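Long-range contact in predicted phosphatase, HAD family (Clostridium acetobutylicum, PDB 3MC1), which is predicted to be a phosphohydrolase of the haloacid dehalogenase superfamily, probably removing phosphate from a substrate not yet identified: residues 110-115 / 135-140. Sequence-based numbering, arbitrary orientation.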
ATOM      1  N   SER A 110       1.562  -4.461   1.687  1.00 11.93           N
ATOM      2  CA  SER A 110       2.721  -4.979   2.412  1.00 11.40           C
ATOM      3  C   SER A 110       2.589  -4.531   3.873  1.00 13.25           C
ATOM      4  O   SER A 110       3.322  -4.996   4.749  1.00 13.84           O
ATOM      5  CB  SER A 110       4.041  -4.442   1.828  1.00 10.22           C
ATOM      6  OG  SER A 110       4.373  -5.067   0.598  1.00 13.36           O
ATOM      7  N   LYS A 111       1.666  -3.613   4.144  1.00 12.87           N
ATOM      8  CA  LYS A 111       1.484  -3.169   5.515  1.00 13.48           C
ATOM      9  C   LYS A 111       0.896  -4.335   6.317  1.00 13.30           C
ATOM     10  O   LYS A 111       0.104  -5.113   5.792  1.00 14.33           O
ATOM     11  CB  LYS A 111       0.537  -1.968   5.556  1.00 12.48           C
ATOM     12  CG  LYS A 111       0.376  -1.360   6.940  1.00 14.03           C
ATOM     13  CD  LYS A 111      -0.646  -0.253   6.923  1.00 10.69           C
ATOM     14  CE  LYS A 111      -0.184   0.931   7.759  1.00 16.31           C
ATOM     15  NZ  LYS A 111       1.067   1.515   7.198  1.00 12.77           N
ATOM     16  N   PRO A 112       1.291  -4.485   7.595  1.00 15.53           N
ATOM     17  CA  PRO A 112       0.724  -5.599   8.364  1.00 14.71           C
ATOM     18  C   PRO A 112      -0.808  -5.566   8.351  1.00 14.52           C
ATOM     19  O   PRO A 112      -1.405  -4.499   8.471  1.00 15.02           O
ATOM     20  CB  PRO A 112       1.291  -5.371   9.760  1.00 13.23           C
ATOM     21  CG  PRO A 112       2.637  -4.782   9.478  1.00 14.61           C
ATOM     22  CD  PRO A 112       2.322  -3.779   8.381  1.00 13.30           C
ATOM     23  N   THR A 113      -1.428  -6.736   8.210  1.00 14.35           N
ATOM     24  CA  THR A 113      -2.885  -6.858   8.188  1.00 15.74           C
ATOM     25  C   THR A 113      -3.543  -6.284   9.444  1.00 16.81           C
ATOM     26  O   THR A 113      -4.593  -5.644   9.372  1.00 15.65           O
ATOM     27  CB  THR A 113      -3.326  -8.336   8.091  1.00 15.71           C
ATOM     28  OG1 THR A 113      -2.619  -8.981   7.028  1.00 23.47           O
ATOM     29  CG2 THR A 113      -4.813  -8.431   7.827  1.00 18.75           C
ATOM     30  N   VAL A 114      -2.930  -6.516  10.597  1.00 16.80           N
ATOM     31  CA  VAL A 114      -3.497  -6.037  11.848  1.00 16.14           C
ATOM     32  C   VAL A 114      -3.634  -4.521  11.871  1.00 14.00           C
ATOM     33  O   VAL A 114      -4.657  -3.997  12.316  1.00 14.19           O
ATOM     34  CB  VAL A 114      -2.657  -6.523  13.059  1.00 16.68           C
ATOM     35  CG1 VAL A 114      -1.217  -6.081  12.911  1.00 15.81           C
ATOM     36  CG2 VAL A 114      -3.267  -5.996  14.353  1.00 18.33           C
ATOM     37  N   PHE A 115      -2.610  -3.818  11.393  1.00 11.14           N
ATOM     38  CA  PHE A 115      -2.654  -2.360  11.342  1.00 12.26           C
ATOM     39  C   PHE A 115      -3.600  -1.881  10.239  1.00 11.39           C
ATOM     40  O   PHE A 115      -4.359  -0.944  10.440  1.00  9.67           O
ATOM     41  CB  PHE A 115      -1.265  -1.770  11.065  1.00 11.36           C
ATOM     42  CG  PHE A 115      -0.236  -2.094  12.116  1.00 14.57           C
ATOM     43  CD1 PHE A 115      -0.595  -2.195  13.461  1.00 15.09           C
ATOM     44  CD2 PHE A 115       1.101  -2.257  11.764  1.00 14.78           C
ATOM     45  CE1 PHE A 115       0.369  -2.450  14.438  1.00 17.12           C
ATOM     46  CE2 PHE A 115       2.072  -2.511  12.737  1.00 14.71           C
ATOM     47  CZ  PHE A 115       1.703  -2.607  14.072  1.00 14.98           C
ATOM     48  N   SER A 135       0.486  -7.966   5.324  1.00 13.60           N
ATOM     49  CA  SER A 135       1.597  -8.826   5.683  1.00 12.87           C
ATOM     50  C   SER A 135       1.383  -9.341   7.107  1.00 12.58           C
ATOM     51  O   SER A 135       0.502  -8.866   7.833  1.00 14.50           O
ATOM     52  CB  SER A 135       2.916  -8.044   5.617  1.00 10.49           C
ATOM     53  OG  SER A 135       2.903  -6.938   6.507  1.00 13.26           O
ATOM     54  N   SER A 136       2.170 -10.331   7.493  1.00 15.57           N
ATOM     55  CA  SER A 136       2.093 -10.861   8.845  1.00 17.77           C
ATOM     56  C   SER A 136       3.136 -10.052   9.608  1.00 18.32           C
ATOM     57  O   SER A 136       4.182  -9.719   9.054  1.00 18.22           O
ATOM     58  CB  SER A 136       2.458 -12.345   8.849  1.00 17.82           C
ATOM     59  OG  SER A 136       3.676 -12.551   8.161  1.00 21.11           O
ATOM     60  N   LEU A 137       2.857  -9.721  10.864  1.00 20.40           N
ATOM     61  CA  LEU A 137       3.807  -8.950  11.659  1.00 22.15           C
ATOM     62  C   LEU A 137       5.231  -9.506  11.599  1.00 23.43           C
ATOM     63  O   LEU A 137       6.189  -8.741  11.663  1.00 25.12           O
ATOM     64  CB  LEU A 137       3.336  -8.866  13.114  1.00 20.91           C
ATOM     65  CG  LEU A 137       2.169  -7.914  13.397  1.00 20.03           C
ATOM     66  CD1 LEU A 137       1.699  -8.077  14.837  1.00 17.25           C
ATOM     67  CD2 LEU A 137       2.609  -6.470  13.139  1.00 21.14           C
ATOM     68  N   ASP A 138       5.380 -10.823  11.460  1.00 26.79           N
ATOM     69  CA  ASP A 138       6.718 -11.423  11.396  1.00 27.65           C
ATOM     70  C   ASP A 138       7.400 -11.317  10.031  1.00 28.04           C
ATOM     71  O   ASP A 138       8.534 -11.767   9.859  1.00 26.62           O
ATOM     72  CB  ASP A 138       6.692 -12.896  11.830  1.00 30.61           C
ATOM     73  CG  ASP A 138       5.856 -13.773  10.911  1.00 32.59           C
ATOM     74  OD1 ASP A 138       5.818 -13.511   9.693  1.00 32.92           O
ATOM     75  OD2 ASP A 138       5.251 -14.745  11.415  1.00 34.22           O
ATOM     76  N   GLY A 139       6.712 -10.736   9.057  1.00 26.82           N
ATOM     77  CA  GLY A 139       7.309 -10.580   7.744  1.00 27.43           C
ATOM     78  C   GLY A 139       7.459 -11.821   6.882  1.00 28.33           C
ATOM     79  O   GLY A 139       8.060 -11.747   5.808  1.00 28.43           O
ATOM     80  N   LYS A 140       6.930 -12.957   7.326  1.00 28.40           N
ATOM     81  CA  LYS A 140       7.032 -14.181   6.530  1.00 30.52           C
ATOM     82  C   LYS A 140       6.274 -14.004   5.213  1.00 29.75           C
ATOM     83  O   LYS A 140       6.665 -14.535   4.169  1.00 30.30           O
ATOM     84  CB  LYS A 140       6.482 -15.376   7.312  1.00 31.38           C
ATOM     85  CG  LYS A 140       7.398 -15.793   8.451  1.00 35.81           C
ATOM     86  CD  LYS A 140       7.035 -17.149   9.019  1.00 35.77           C
ATOM     87  CE  LYS A 140       8.075 -17.584  10.047  1.00 38.47           C
ATOM     88  NZ  LYS A 140       7.757 -18.908  10.654  1.00 39.40           N
TER
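Ser-135 is hydrogen-bonded to Ser-110, Lys-111 and Thr-113, with Pro-112 packed between them. Ser-135 N donates to Lys-111 O at 2.9 Å, and Ser-135 O accepts from Thr-113 N at 2.9 Å. These two bonds flank Pro-112 and make the parallel bridge Pro-112/Ser-135. The serine hydroxyl adds a third link: with chi1 at 60°, Ser-135 OG sits between its own N and carbonyl carbon and reaches Ser-110 O at 2.7 Å, approaching from above that carbonyl plane. Thr-113 OG1 also donates to Ser-135 O, at a longer 3.2 Å and from well out of the plane.

Further along, Leu-137 hooks one methyl back over the start of helix 113-122. Leu-137 CD2 lies 3.8 Å from Pro-112 CB, 3.9 Å from Val-114 CG1 and 4.0 Å from Phe-115 CE2, its side chain crossing all three at roughly right angles. Behind this patch stands helix 63-81, whose Arg-74 bonds Leu-137 O and whose Phe-77 meets the Phe-115 ring edge-to-face. Leu-137 is the second residue of a type I turn from Ser-136 to Gly-139, closed by Gly-139 N to Ser-136 O. Asp-138 OD1 accepts from Lys-140 N, an Asx turn, and also from Ser-136 OG.

The bridge joins the end of edge strand 131-135 to the turn after strand 104-109 in the HAD Rossmann-like sheet. Lys-111 itself turns away to form a salt bridge with Asp-12, a sodium ligand. Since its carbonyl is tied to Ser-135 while its ammonium meets Asp-12, the backbone bonding probably helps to position this lysine beside the presumed active site.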